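Local coordinates for Nrps/pks (Streptomyces albus, PDB 4OPE), which probably catalyses the decarboxylative condensation that extends a growing polyketide chain, as a ketosynthase domain of the oxazolomycin assembly line, at residues A[89-93]-A[94-98]; A[82-85]-A[86-89]; A[101-104]-A[105-109]; A[149-152]-A[153-156]. One frame throughout, in Å; residues are numbered along the deposited sequence.

Interaction 1. Residues A[89-93]-A[94-98]; sequences EHIDP and QERIF
Gln94, in the opening turn of helix 93-108, gives its backbone N-H to the carboxylate of Asp92, the N-cap residue two places back. This bond, from Gln94 N to Asp92 OD1, is 2.9 Å long and nearly straight (173°), and it meets the oxygen on its anti side, a little out of the carboxylate plane. The other oxygen, OD2, is turned to Ser150. The Gln94 side chain runs past the same carboxylate, with CG passing beside Asp92 OD1, before its amide is taken up by Val205 N and Tyr129 O.

Glu95 adds a weak bond from its N to Asp92 O (3.0 Å). Its extended chain crosses Ile91 at about a right angle and lays OE1 beside Ile91 CD1, while Ser154 and Arg158 hold OE2.

Arg96 reaches back along the chain. A bend at chi3 (-126°) presents the NE side of the guanidinium to Ile91 O, which takes Arg96 NH2 at 2.9 Å and Arg96 NE at 3.0 Å, both with the oxygen in the guanidinium plane. Pro93 covers one face of the Arg96 guanidinium, its CA 3.8 Å above the centre.

Ile97 N then bonds to Pro93 O at 2.9 Å, the first regular turn. Aspartate at the N-cap, closing an Asx turn, followed by proline at the first helical position, where no N-H is missed, is a classic helix start; here it follows the bend out of helix 85-90.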
ATOM      1  N   GLU A  89      -8.474 -22.189   5.621  1.00 47.17           N
ATOM      2  CA  GLU A  89      -7.255 -22.693   6.231  1.00 50.82           C
ATOM      3  C   GLU A  89      -5.994 -22.199   5.513  1.00 45.61           C
ATOM      4  O   GLU A  89      -4.934 -22.135   6.128  1.00 42.15           O
ATOM      5  CB  GLU A  89      -7.206 -24.215   6.183  1.00 58.83           C
ATOM      6  CG  GLU A  89      -8.183 -24.950   7.059  1.00 65.73           C
ATOM      7  CD  GLU A  89      -8.159 -26.459   6.824  1.00 75.22           C
ATOM      8  OE1 GLU A  89      -8.772 -27.181   7.648  1.00 79.84           O
ATOM      9  OE2 GLU A  89      -7.538 -26.926   5.826  1.00 79.51           O
ATOM     10  N   HIS A  90      -6.121 -21.895   4.222  1.00 42.68           N
ATOM     11  CA  HIS A  90      -4.965 -21.623   3.367  1.00 46.10           C
ATOM     12  C   HIS A  90      -4.696 -20.122   3.214  1.00 45.44           C
ATOM     13  O   HIS A  90      -3.679 -19.750   2.620  1.00 46.91           O
ATOM     14  CB  HIS A  90      -5.085 -22.334   1.981  1.00 46.64           C
ATOM     15  CG  HIS A  90      -4.800 -23.804   2.034  1.00 51.15           C
ATOM     16  ND1 HIS A  90      -5.766 -24.742   2.333  1.00 54.75           N
ATOM     17  CD2 HIS A  90      -3.649 -24.496   1.873  1.00 55.01           C
ATOM     18  CE1 HIS A  90      -5.228 -25.947   2.352  1.00 55.66           C
ATOM     19  NE2 HIS A  90      -3.942 -25.826   2.076  1.00 57.88           N
ATOM     20  N   ILE A  91      -5.580 -19.262   3.732  1.00 44.41           N
ATOM     21  CA  ILE A  91      -5.259 -17.850   3.778  1.00 45.26           C
ATOM     22  C   ILE A  91      -5.024 -17.343   5.193  1.00 43.25           C
ATOM     23  O   ILE A  91      -5.536 -17.888   6.167  1.00 37.95           O
ATOM     24  CB  ILE A  91      -6.293 -16.980   3.076  1.00 47.43           C
ATOM     25  CG1 ILE A  91      -7.488 -16.790   3.971  1.00 50.51           C
ATOM     26  CG2 ILE A  91      -6.667 -17.622   1.756  1.00 48.94           C
ATOM     27  CD1 ILE A  91      -8.573 -15.930   3.368  1.00 54.64           C
ATOM     28  N   ASP A  92      -4.221 -16.277   5.235  1.00 43.51           N
ATOM     29  CA  ASP A  92      -3.702 -15.644   6.438  1.00 43.30           C
ATOM     30  C   ASP A  92      -4.852 -15.178   7.292  1.00 41.40           C
ATOM     31  O   ASP A  92      -5.806 -14.649   6.762  1.00 45.07           O
ATOM     32  CB  ASP A  92      -2.886 -14.419   6.010  1.00 44.66           C
ATOM     33  CG  ASP A  92      -1.954 -13.924   7.083  1.00 46.18           C
ATOM     34  OD1 ASP A  92      -2.410 -13.630   8.214  1.00 43.77           O
ATOM     35  OD2 ASP A  92      -0.748 -13.808   6.766  1.00 46.40           O
ATOM     36  N   PRO A  93      -4.759 -15.332   8.622  1.00 38.53           N
ATOM     37  CA  PRO A  93      -5.809 -14.859   9.497  1.00 38.03           C
ATOM     38  C   PRO A  93      -6.018 -13.356   9.458  1.00 39.09           C
ATOM     39  O   PRO A  93      -7.057 -12.883   9.836  1.00 43.01           O
ATOM     40  CB  PRO A  93      -5.334 -15.309  10.890  1.00 37.55           C
ATOM     41  CG  PRO A  93      -3.932 -15.653  10.744  1.00 36.21           C
ATOM     42  CD  PRO A  93      -3.800 -16.154   9.356  1.00 37.22           C
ATOM     43  N   GLN A  94      -5.043 -12.605   8.981  1.00 41.66           N
ATOM     44  CA  GLN A  94      -5.223 -11.171   8.787  1.00 39.99           C
ATOM     45  C   GLN A  94      -6.357 -10.928   7.797  1.00 39.78           C
ATOM     46  O   GLN A  94      -7.192 -10.085   8.034  1.00 41.95           O
ATOM     47  CB  GLN A  94      -3.905 -10.504   8.351  1.00 38.39           C
ATOM     48  CG  GLN A  94      -2.819 -10.659   9.412  1.00 39.82           C
ATOM     49  CD  GLN A  94      -1.423 -10.136   9.038  1.00 40.11           C
ATOM     50  OE1 GLN A  94      -0.594  -9.878   9.933  1.00 41.43           O
ATOM     51  NE2 GLN A  94      -1.149 -10.002   7.751  1.00 36.65           N
ATOM     52  N   GLU A  95      -6.395 -11.658   6.697  1.00 39.30           N
ATOM     53  CA  GLU A  95      -7.481 -11.501   5.719  1.00 41.10           C
ATOM     54  C   GLU A  95      -8.848 -11.853   6.322  1.00 39.45           C
ATOM     55  O   GLU A  95      -9.818 -11.173   6.151  1.00 37.23           O
ATOM     56  CB  GLU A  95      -7.205 -12.390   4.515  1.00 43.26           C
ATOM     57  CG  GLU A  95      -8.144 -12.199   3.335  1.00 48.47           C
ATOM     58  CD  GLU A  95      -7.644 -12.871   2.043  1.00 52.91           C
ATOM     59  OE1 GLU A  95      -6.641 -13.620   2.043  1.00 53.57           O
ATOM     60  OE2 GLU A  95      -8.276 -12.661   0.999  1.00 60.34           O
ATOM     61  N   ARG A  96      -8.894 -12.892   7.109  1.00 38.84           N
ATOM     62  CA  ARG A  96     -10.150 -13.332   7.649  1.00 39.69           C
ATOM     63  C   ARG A  96     -10.687 -12.409   8.721  1.00 38.50           C
ATOM     64  O   ARG A  96     -11.870 -12.090   8.769  1.00 35.98           O
ATOM     65  CB  ARG A  96      -9.955 -14.701   8.247  1.00 42.06           C
ATOM     66  CG  ARG A  96      -9.325 -15.715   7.279  1.00 43.55           C
ATOM     67  CD  ARG A  96      -9.283 -17.073   7.929  1.00 42.02           C
ATOM     68  NE  ARG A  96      -7.958 -17.655   7.920  1.00 39.20           N
ATOM     69  CZ  ARG A  96      -7.444 -18.343   8.920  1.00 37.79           C
ATOM     70  NH1 ARG A  96      -8.083 -18.490  10.079  1.00 39.39           N
ATOM     71  NH2 ARG A  96      -6.261 -18.870   8.763  1.00 38.79           N
ATOM     72  N   ILE A  97      -9.802 -11.998   9.607  1.00 38.82           N
ATOM     73  CA  ILE A  97     -10.186 -11.167  10.722  1.00 36.73           C
ATOM     74  C   ILE A  97     -10.606  -9.796  10.252  1.00 34.99           C
ATOM     75  O   ILE A  97     -11.570  -9.213  10.764  1.00 35.89           O
ATOM     76  CB  ILE A  97      -9.041 -11.093  11.717  1.00 37.91           C
ATOM     77  CG1 ILE A  97      -8.963 -12.452  12.413  1.00 39.59           C
ATOM     78  CG2 ILE A  97      -9.263  -9.956  12.705  1.00 38.41           C
ATOM     79  CD1 ILE A  97      -7.867 -12.553  13.441  1.00 41.84           C
ATOM     80  N   PHE A  98      -9.894  -9.268   9.279  1.00 31.74           N
ATOM     81  CA  PHE A  98     -10.266  -7.987   8.758  1.00 31.67           C
ATOM     82  C   PHE A  98     -11.676  -7.984   8.116  1.00 31.61           C
ATOM     83  O   PHE A  98     -12.386  -6.985   8.156  1.00 29.25           O
ATOM     84  CB  PHE A  98      -9.218  -7.506   7.776  1.00 31.99           C
ATOM     85  CG  PHE A  98      -9.331  -6.074   7.446  1.00 31.96           C
ATOM     86  CD1 PHE A  98      -9.195  -5.113   8.425  1.00 32.80           C
ATOM     87  CD2 PHE A  98      -9.583  -5.675   6.186  1.00 33.80           C
ATOM     88  CE1 PHE A  98      -9.315  -3.760   8.137  1.00 32.87           C
ATOM     89  CE2 PHE A  98      -9.702  -4.315   5.888  1.00 34.88           C
ATOM     90  CZ  PHE A  98      -9.572  -3.363   6.871  1.00 32.71           C
TER

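Interaction 2. Residues A[82-85]-A[86-89]; sequences RMSQ and VEAE
Met83, deposited as selenomethionine, lies just before the cap of helix 85-90 and packs its SE against Ala88, 4.3 Å from that residue's CB. Phe76 touches both side chains, which places this apolar pair on the buried side of an otherwise rather exposed helix start.

Ser84 is the N-cap. Its OG, rotated into the space between the backbone N and the carbonyl carbon (chi1 59°), accepts the N-H of Glu87 at a distance of 3.0 Å from Glu87 N. The same hydroxyl oxygen lies alongside Glu87 CB. The carbonyl O of Ser84 in turn receives Ala88 N at 3.1 Å, so both the side chain and the backbone of one residue serve the first turn.

Gln85 supplies the next rung, its O accepting from Glu89 N at 3.1 Å. A bend at chi2 (67°) swings its amide over to the Glu89 carboxylate, where Gln85 NE2 meets Glu89 OE1 at 3.3 Å with a fairly straight N-H path (162°). The carboxylate oxygen lies in the amide plane, but the donor approaches from above the carboxylate, and the two planes stand nearly perpendicular. With an alanine in place of Glu89, Gln85 would probably keep Arg574 O as a partner but lose this carboxylate, leaving its amide freer to turn.

The serine N-cap, with Met83 and Ala88 as the apolar pair flanking the first turn, has the layout of a capped helix start with a hydrophobic staple.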
ATOM      1  N   ARG A  82     -18.992 -16.940   2.265  1.00 46.37           N
ATOM      2  CA  ARG A  82     -19.059 -17.650   0.989  0.50 47.67           C
ATOM      3  C   ARG A  82     -17.708 -18.186   0.535  1.00 48.24           C
ATOM      4  O   ARG A  82     -17.260 -17.971  -0.592  1.00 48.87           O
ATOM      5  CB  ARG A  82     -19.689 -16.764  -0.101  0.50 49.06           C
ATOM      6  CG  ARG A  82     -21.125 -16.360   0.200  0.50 49.92           C
ATOM      7  CD  ARG A  82     -21.867 -15.915  -1.060  0.50 51.10           C
ATOM      8  NE  ARG A  82     -23.150 -15.295  -0.731  0.50 49.63           N
ATOM      9  CZ  ARG A  82     -24.302 -15.939  -0.742  0.50 48.89           C
ATOM     10  NH1 ARG A  82     -25.422 -15.317  -0.399  0.50 47.33           N
ATOM     11  NH2 ARG A  82     -24.319 -17.212  -1.102  0.50 50.77           N
HETATM   12  N   MSE A  83     -17.053 -18.902   1.414  1.00 49.37           N
HETATM   13  CA  MSE A  83     -15.794 -19.500   1.051  1.00 49.36           C
HETATM   14  C   MSE A  83     -15.782 -20.845   1.715  1.00 48.66           C
HETATM   15  O   MSE A  83     -16.446 -21.089   2.705  1.00 48.64           O
HETATM   16  CB  MSE A  83     -14.665 -18.497   1.345  1.00 50.60           C
HETATM   17  CG  MSE A  83     -13.805 -18.822   2.567  1.00 54.60           C
HETATM   18 SE   MSE A  83     -12.296 -17.554   2.929  0.68 58.89          SE
HETATM   19  CE  MSE A  83     -13.076 -15.893   2.252  1.00 49.09           C
ATOM     20  N   SER A  84     -15.057 -21.756   1.105  1.00 52.21           N
ATOM     21  CA  SER A  84     -14.876 -23.091   1.635  1.00 49.75           C
ATOM     22  C   SER A  84     -14.005 -23.068   2.869  1.00 48.28           C
ATOM     23  O   SER A  84     -13.126 -22.207   3.017  1.00 44.68           O
ATOM     24  CB  SER A  84     -14.188 -23.951   0.590  1.00 48.99           C
ATOM     25  OG  SER A  84     -12.944 -23.382   0.256  1.00 51.63           O
ATOM     26  N   GLN A  85     -14.245 -24.047   3.731  1.00 49.26           N
ATOM     27  CA  GLN A  85     -13.391 -24.321   4.879  1.00 51.54           C
ATOM     28  C   GLN A  85     -11.912 -24.467   4.470  1.00 50.32           C
ATOM     29  O   GLN A  85     -11.025 -23.966   5.147  1.00 49.06           O
ATOM     30  CB  GLN A  85     -13.876 -25.598   5.571  1.00 53.17           C
ATOM     31  CG  GLN A  85     -12.895 -26.221   6.549  1.00 55.42           C
ATOM     32  CD  GLN A  85     -12.669 -25.348   7.754  1.00 57.66           C
ATOM     33  OE1 GLN A  85     -13.558 -24.601   8.157  1.00 58.45           O
ATOM     34  NE2 GLN A  85     -11.479 -25.438   8.346  1.00 58.96           N
ATOM     35  N   VAL A  86     -11.672 -25.166   3.371  1.00 51.70           N
ATOM     36  CA  VAL A  86     -10.321 -25.459   2.939  1.00 52.83           C
ATOM     37  C   VAL A  86      -9.653 -24.178   2.486  1.00 50.36           C
ATOM     38  O   VAL A  86      -8.513 -23.912   2.871  1.00 48.56           O
ATOM     39  CB  VAL A  86     -10.250 -26.635   1.882  1.00 56.22           C
ATOM     40  CG1 VAL A  86      -9.274 -26.382   0.726  1.00 56.07           C
ATOM     41  CG2 VAL A  86      -9.836 -27.932   2.586  1.00 58.91           C
ATOM     42  N   GLU A  87     -10.341 -23.381   1.685  1.00 48.45           N
ATOM     43  CA  GLU A  87      -9.763 -22.117   1.294  1.00 49.37           C
ATOM     44  C   GLU A  87      -9.374 -21.309   2.553  1.00 46.92           C
ATOM     45  O   GLU A  87      -8.291 -20.745   2.611  1.00 47.05           O
ATOM     46  CB  GLU A  87     -10.703 -21.316   0.388  1.00 52.48           C
ATOM     47  CG  GLU A  87     -10.173 -19.914   0.096  1.00 58.69           C
ATOM     48  CD  GLU A  87     -10.718 -19.273  -1.188  1.00 66.32           C
ATOM     49  OE1 GLU A  87     -11.922 -19.469  -1.543  1.00 72.36           O
ATOM     50  OE2 GLU A  87      -9.920 -18.542  -1.834  1.00 63.84           O
ATOM     51  N   ALA A  88     -10.237 -21.272   3.559  1.00 44.69           N
ATOM     52  CA  ALA A  88      -9.973 -20.479   4.754  1.00 44.49           C
ATOM     53  C   ALA A  88      -8.684 -20.883   5.460  1.00 45.39           C
ATOM     54  O   ALA A  88      -7.898 -20.008   5.855  1.00 44.75           O
ATOM     55  CB  ALA A  88     -11.142 -20.543   5.737  1.00 43.27           C
ATOM     56  N   GLU A  89      -8.474 -22.189   5.621  1.00 47.17           N
ATOM     57  CA  GLU A  89      -7.255 -22.693   6.231  1.00 50.82           C
ATOM     58  C   GLU A  89      -5.994 -22.199   5.513  1.00 45.61           C
ATOM     59  O   GLU A  89      -4.934 -22.135   6.128  1.00 42.15           O
ATOM     60  CB  GLU A  89      -7.206 -24.215   6.183  1.00 58.83           C
ATOM     61  CG  GLU A  89      -8.183 -24.950   7.059  1.00 65.73           C
ATOM     62  CD  GLU A  89      -8.159 -26.459   6.824  1.00 75.22           C
ATOM     63  OE1 GLU A  89      -8.772 -27.181   7.648  1.00 79.84           O
ATOM     64  OE2 GLU A  89      -7.538 -26.926   5.826  1.00 79.51           O
TER

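Interaction 3. Residues A[101-104]-A[105-109]; sequences TVWH and LLEDA
Trp103 and Glu107, one turn apart on helix 93-108, are joined by a bond from the indole NE1 of Trp103 to OE2 of Glu107. It is 3.0 Å long but weak, the N-H...O angle being only 133°, and the ring and carboxylate planes stand 62° apart. Glu107 CG points away from its own carbonyl carbon (chi1 -60°), and the extended chain carries the carboxylate back toward both Trp103 and His104. The second oxygen, Glu107 OE1, lies in the plane of the His104 imidazole at its edge, 3.7 Å from His104 CD2, yet its stronger partner is Tyr568 N. His104 NE2 bonds to Tyr568 O. Nearby side chains on the helix thus satisfy the amide N and the carbonyl of a single residue in the C-terminal part of the chain.

The main chain pairs regularly. An unbroken run of bonds, each to the carbonyl four residues back, extends from Leu105 N to Asp108 N, beginning with Leu105 N to Thr101 O at 2.8 Å. At the helix end Ala109 N still finds Leu105 O. The other polar side-chain ends find partners beyond the two segments: Thr101 OG1 bonds to Ser243 and, one turn back on the helix, to Ile97 O, and Asp108 OD2 to Val14 N. Val102, Leu105 and Leu106 pack on helix 152-163, strand 242-250 and helix 113-116.

The chemistry implies a division of labour. The backbone bonds hold the helix, the Trp103-Glu107 bond is weak by its angle and probably contributes less, and the stronger partners of the charged and polar groups tie this helix to the C-terminal part of the same chain and the central sheet.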
ATOM      1  N   THR A 101     -13.925  -7.575  10.982  1.00 29.92           N
ATOM      2  CA  THR A 101     -13.785  -6.212  11.447  1.00 29.19           C
ATOM      3  C   THR A 101     -14.586  -5.265  10.589  1.00 29.01           C
ATOM      4  O   THR A 101     -15.335  -4.436  11.087  1.00 30.13           O
ATOM      5  CB  THR A 101     -12.311  -5.816  11.426  1.00 30.38           C
ATOM      6  OG1 THR A 101     -11.609  -6.642  12.365  1.00 32.32           O
ATOM      7  CG2 THR A 101     -12.113  -4.347  11.747  1.00 29.19           C
ATOM      8  N   VAL A 102     -14.508  -5.404   9.285  1.00 29.36           N
ATOM      9  CA  VAL A 102     -15.279  -4.489   8.439  1.00 29.43           C
ATOM     10  C   VAL A 102     -16.764  -4.661   8.648  1.00 29.20           C
ATOM     11  O   VAL A 102     -17.511  -3.677   8.720  1.00 29.87           O
ATOM     12  CB  VAL A 102     -14.904  -4.591   6.968  1.00 28.89           C
ATOM     13  CG1 VAL A 102     -15.779  -3.675   6.136  1.00 28.98           C
ATOM     14  CG2 VAL A 102     -13.447  -4.179   6.821  1.00 28.05           C
ATOM     15  N   TRP A 103     -17.194  -5.905   8.782  1.00 29.47           N
ATOM     16  CA  TRP A 103     -18.598  -6.167   9.098  1.00 29.23           C
ATOM     17  C   TRP A 103     -18.981  -5.410  10.372  1.00 29.58           C
ATOM     18  O   TRP A 103     -20.013  -4.713  10.401  1.00 29.50           O
ATOM     19  CB  TRP A 103     -18.892  -7.657   9.300  1.00 30.43           C
ATOM     20  CG  TRP A 103     -20.359  -7.876   9.441  1.00 31.76           C
ATOM     21  CD1 TRP A 103     -21.095  -7.897  10.592  1.00 31.11           C
ATOM     22  CD2 TRP A 103     -21.291  -8.056   8.364  1.00 32.82           C
ATOM     23  NE1 TRP A 103     -22.439  -8.095  10.304  1.00 30.39           N
ATOM     24  CE2 TRP A 103     -22.589  -8.178   8.945  1.00 31.67           C
ATOM     25  CE3 TRP A 103     -21.158  -8.126   6.974  1.00 31.74           C
ATOM     26  CZ2 TRP A 103     -23.737  -8.345   8.175  1.00 31.69           C
ATOM     27  CZ3 TRP A 103     -22.307  -8.310   6.201  1.00 32.47           C
ATOM     28  CH2 TRP A 103     -23.574  -8.420   6.804  1.00 32.79           C
ATOM     29  N   HIS A 104     -18.172  -5.538  11.430  1.00 28.92           N
ATOM     30  CA  HIS A 104     -18.523  -4.887  12.664  1.00 29.30           C
ATOM     31  C   HIS A 104     -18.425  -3.374  12.560  1.00 29.58           C
ATOM     32  O   HIS A 104     -19.193  -2.669  13.208  1.00 30.70           O
ATOM     33  CB  HIS A 104     -17.700  -5.404  13.798  1.00 30.37           C
ATOM     34  CG  HIS A 104     -18.031  -6.806  14.179  1.00 31.48           C
ATOM     35  ND1 HIS A 104     -17.073  -7.727  14.535  1.00 31.85           N
ATOM     36  CD2 HIS A 104     -19.219  -7.444  14.271  1.00 33.85           C
ATOM     37  CE1 HIS A 104     -17.652  -8.874  14.835  1.00 32.40           C
ATOM     38  NE2 HIS A 104     -18.958  -8.722  14.696  1.00 35.03           N
ATOM     39  N   LEU A 105     -17.529  -2.872  11.728  1.00 28.49           N
ATOM     40  CA  LEU A 105     -17.460  -1.440  11.496  1.00 28.59           C
ATOM     41  C   LEU A 105     -18.798  -0.901  10.956  1.00 30.35           C
ATOM     42  O   LEU A 105     -19.305   0.167  11.410  1.00 30.56           O
ATOM     43  CB  LEU A 105     -16.332  -1.123  10.491  1.00 28.74           C
ATOM     44  CG  LEU A 105     -16.252   0.257   9.836  1.00 28.54           C
ATOM     45  CD1 LEU A 105     -16.040   1.231  10.971  1.00 29.62           C
ATOM     46  CD2 LEU A 105     -15.098   0.395   8.852  1.00 27.69           C
ATOM     47  N   LEU A 106     -19.373  -1.598   9.972  1.00 30.26           N
ATOM     48  CA  LEU A 106     -20.601  -1.095   9.369  1.00 30.53           C
ATOM     49  C   LEU A 106     -21.711  -1.084  10.405  1.00 31.19           C
ATOM     50  O   LEU A 106     -22.480  -0.123  10.512  1.00 32.43           O
ATOM     51  CB  LEU A 106     -20.962  -1.912   8.176  1.00 32.19           C
ATOM     52  CG  LEU A 106     -20.481  -1.385   6.828  1.00 34.77           C
ATOM     53  CD1 LEU A 106     -19.177  -0.613   6.817  1.00 34.83           C
ATOM     54  CD2 LEU A 106     -20.451  -2.535   5.856  1.00 35.70           C
ATOM     55  N   GLU A 107     -21.740  -2.109  11.244  1.00 31.06           N
ATOM     56  CA  GLU A 107     -22.704  -2.123  12.334  1.00 31.58           C
ATOM     57  C   GLU A 107     -22.473  -0.974  13.304  1.00 31.03           C
ATOM     58  O   GLU A 107     -23.414  -0.314  13.722  1.00 32.57           O
ATOM     59  CB  GLU A 107     -22.707  -3.465  13.052  1.00 31.43           C
ATOM     60  CG  GLU A 107     -23.073  -4.595  12.102  1.00 31.00           C
ATOM     61  CD  GLU A 107     -23.327  -5.922  12.796  1.00 31.93           C
ATOM     62  OE1 GLU A 107     -22.632  -6.178  13.856  1.00 31.83           O
ATOM     63  OE2 GLU A 107     -24.209  -6.683  12.262  1.00 28.71           O
ATOM     64  N   ASP A 108     -21.231  -0.666  13.612  1.00 31.64           N
ATOM     65  CA  ASP A 108     -20.992   0.436  14.543  1.00 32.93           C
ATOM     66  C   ASP A 108     -21.374   1.780  13.927  1.00 32.84           C
ATOM     67  O   ASP A 108     -21.903   2.625  14.593  1.00 37.73           O
ATOM     68  CB  ASP A 108     -19.564   0.456  15.056  1.00 33.80           C
ATOM     69  CG  ASP A 108     -19.330   1.576  16.067  1.00 38.44           C
ATOM     70  OD1 ASP A 108     -19.776   1.480  17.259  1.00 40.74           O
ATOM     71  OD2 ASP A 108     -18.682   2.564  15.656  1.00 42.36           O
ATOM     72  N   ALA A 109     -21.137   1.961  12.648  1.00 32.53           N
ATOM     73  CA  ALA A 109     -21.603   3.135  11.967  1.00 33.48           C
ATOM     74  C   ALA A 109     -23.116   3.198  11.750  1.00 35.15           C
ATOM     75  O   ALA A 109     -23.558   4.188  11.179  1.00 37.34           O
ATOM     76  CB  ALA A 109     -20.918   3.232  10.608  1.00 35.07           C
TER

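Interaction 4. Residues A[149-152]-A[153-156]; sequences SSSY and ASVA
Ser151 holds its OG opposite its own backbone N (chi1 161°), on the carbonyl side, and from there the oxygen reaches forward to Ser154, whose N it receives at 3.2 Å. Ser149 is set likewise, its OG reaching forward to accept Ser151 N at 3.3 Å along an almost straight N-H path (174°), an ST turn. Two serines therefore act in sequence: the first fixes the backbone of the second, and the second is the N-cap of helix 152-163.

Behind the cap, Val155 N makes a weak bond to Tyr152 O, 3.0 Å long, so the bonding of the first turn is probably less regular. Ser154 CB packs beside Ser151 OG, at 3.5 Å, while the Ser154 hydroxyl bonds to Glu95. Were an alanine to replace Ser151, the N-H of Ser154 would probably lose its capping acceptor, leaving this helix start less firmly fixed.

The second subunit approaches the same end: Asp173 of that subunit accepts from Ala153 N, and its Tyr152 ring meets Tyr152 of this chain. The chemistry suggests that the N-H groups at the helix start are shared out between an oxygen of the same chain and a carboxylate of the partner subunit, whose negative charge would probably suit the positive end of the helix dipole.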
ATOM      1  N   SER A 149      -1.503 -18.544   1.613  1.00 45.48           N
ATOM      2  CA  SER A 149      -1.377 -17.219   1.072  1.00 46.88           C
ATOM      3  C   SER A 149      -1.462 -16.158   2.164  1.00 43.86           C
ATOM      4  O   SER A 149      -2.101 -16.346   3.192  1.00 46.00           O
ATOM      5  CB  SER A 149      -2.473 -16.986   0.030  1.00 47.74           C
ATOM      6  OG  SER A 149      -2.409 -15.643  -0.420  1.00 52.70           O
ATOM      7  N   SER A 150      -0.811 -15.047   1.899  1.00 38.88           N
ATOM      8  CA  SER A 150      -0.851 -13.884   2.741  1.00 36.53           C
ATOM      9  C   SER A 150      -0.847 -12.662   1.868  1.00 34.75           C
ATOM     10  O   SER A 150      -0.320 -11.680   2.248  1.00 34.96           O
ATOM     11  CB  SER A 150       0.401 -13.820   3.616  1.00 36.97           C
ATOM     12  OG  SER A 150       0.274 -14.698   4.725  1.00 40.74           O
ATOM     13  N   SER A 151      -1.356 -12.745   0.665  1.00 34.99           N
ATOM     14  CA  SER A 151      -1.363 -11.618  -0.198  1.00 36.08           C
ATOM     15  C   SER A 151      -1.980 -10.379   0.525  1.00 36.73           C
ATOM     16  O   SER A 151      -3.049 -10.480   1.182  1.00 36.74           O
ATOM     17  CB  SER A 151      -2.188 -11.989  -1.404  1.00 36.59           C
ATOM     18  OG  SER A 151      -2.593 -10.825  -2.080  1.00 42.74           O
ATOM     19  N   TYR A 152      -1.306  -9.236   0.419  1.00 35.48           N
ATOM     20  CA  TYR A 152      -1.769  -8.024   1.075  1.00 35.84           C
ATOM     21  C   TYR A 152      -2.958  -7.465   0.305  1.00 35.62           C
ATOM     22  O   TYR A 152      -3.972  -7.168   0.898  1.00 36.47           O
ATOM     23  CB  TYR A 152      -0.692  -6.943   1.208  1.00 35.43           C
ATOM     24  CG  TYR A 152       0.433  -7.201   2.197  1.00 36.31           C
ATOM     25  CD1 TYR A 152       0.430  -8.281   3.056  1.00 36.81           C
ATOM     26  CD2 TYR A 152       1.511  -6.318   2.283  1.00 37.83           C
ATOM     27  CE1 TYR A 152       1.455  -8.458   3.970  1.00 36.01           C
ATOM     28  CE2 TYR A 152       2.569  -6.507   3.169  1.00 35.46           C
ATOM     29  CZ  TYR A 152       2.544  -7.571   4.010  1.00 35.91           C
ATOM     30  OH  TYR A 152       3.602  -7.767   4.898  1.00 34.69           O
ATOM     31  N   ALA A 153      -2.859  -7.344  -1.010  1.00 35.06           N
ATOM     32  CA  ALA A 153      -4.004  -6.911  -1.808  1.00 34.18           C
ATOM     33  C   ALA A 153      -5.226  -7.740  -1.533  1.00 34.92           C
ATOM     34  O   ALA A 153      -6.331  -7.207  -1.548  1.00 35.56           O
ATOM     35  CB  ALA A 153      -3.693  -7.011  -3.259  1.00 35.33           C
ATOM     36  N   SER A 154      -5.051  -9.032  -1.263  1.00 35.75           N
ATOM     37  CA  SER A 154      -6.200  -9.873  -0.955  1.00 37.19           C
ATOM     38  C   SER A 154      -7.021  -9.402   0.268  1.00 38.19           C
ATOM     39  O   SER A 154      -8.264  -9.448   0.279  1.00 40.50           O
ATOM     40  CB  SER A 154      -5.754 -11.297  -0.747  1.00 38.63           C
ATOM     41  OG  SER A 154      -6.753 -12.170  -1.231  1.00 42.58           O
ATOM     42  N   VAL A 155      -6.330  -8.912   1.284  1.00 35.35           N
ATOM     43  CA  VAL A 155      -7.007  -8.348   2.396  1.00 33.70           C
ATOM     44  C   VAL A 155      -7.954  -7.180   1.986  1.00 35.60           C
ATOM     45  O   VAL A 155      -9.128  -7.111   2.449  1.00 35.15           O
ATOM     46  CB  VAL A 155      -6.028  -7.885   3.459  1.00 32.29           C
ATOM     47  CG1 VAL A 155      -6.811  -7.396   4.656  1.00 32.13           C
ATOM     48  CG2 VAL A 155      -5.090  -9.022   3.853  1.00 31.06           C
ATOM     49  N   ALA A 156      -7.492  -6.265   1.136  1.00 34.41           N
ATOM     50  CA  ALA A 156      -8.386  -5.197   0.738  1.00 34.30           C
ATOM     51  C   ALA A 156      -9.437  -5.691  -0.272  1.00 36.16           C
ATOM     52  O   ALA A 156     -10.630  -5.409  -0.131  1.00 36.04           O
ATOM     53  CB  ALA A 156      -7.612  -4.045   0.184  1.00 34.06           C
TER

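Overall arrangement
Three of the four contacts illustrate how a helix start is capped, each in a different setting. Interaction 2 is the most exposed, using a serine and an amide-carboxylate pair, whereas interaction 1, about 10 Å away between centres, is buried and relies on an aspartate and an arginine; they share Glu89 and helix 85-90. Interaction 4 is also buried but faces the second subunit. It is knit to interaction 1 by the Asp92-Ser150 and Glu95-Ser154 bonds and by Phe98 packing on Val155. Interaction 3, nearest the centre of the chain, lies farther along the helix that interaction 1 begins, and exchanges capping for regular helical bonding, with polar ends turned to other elements.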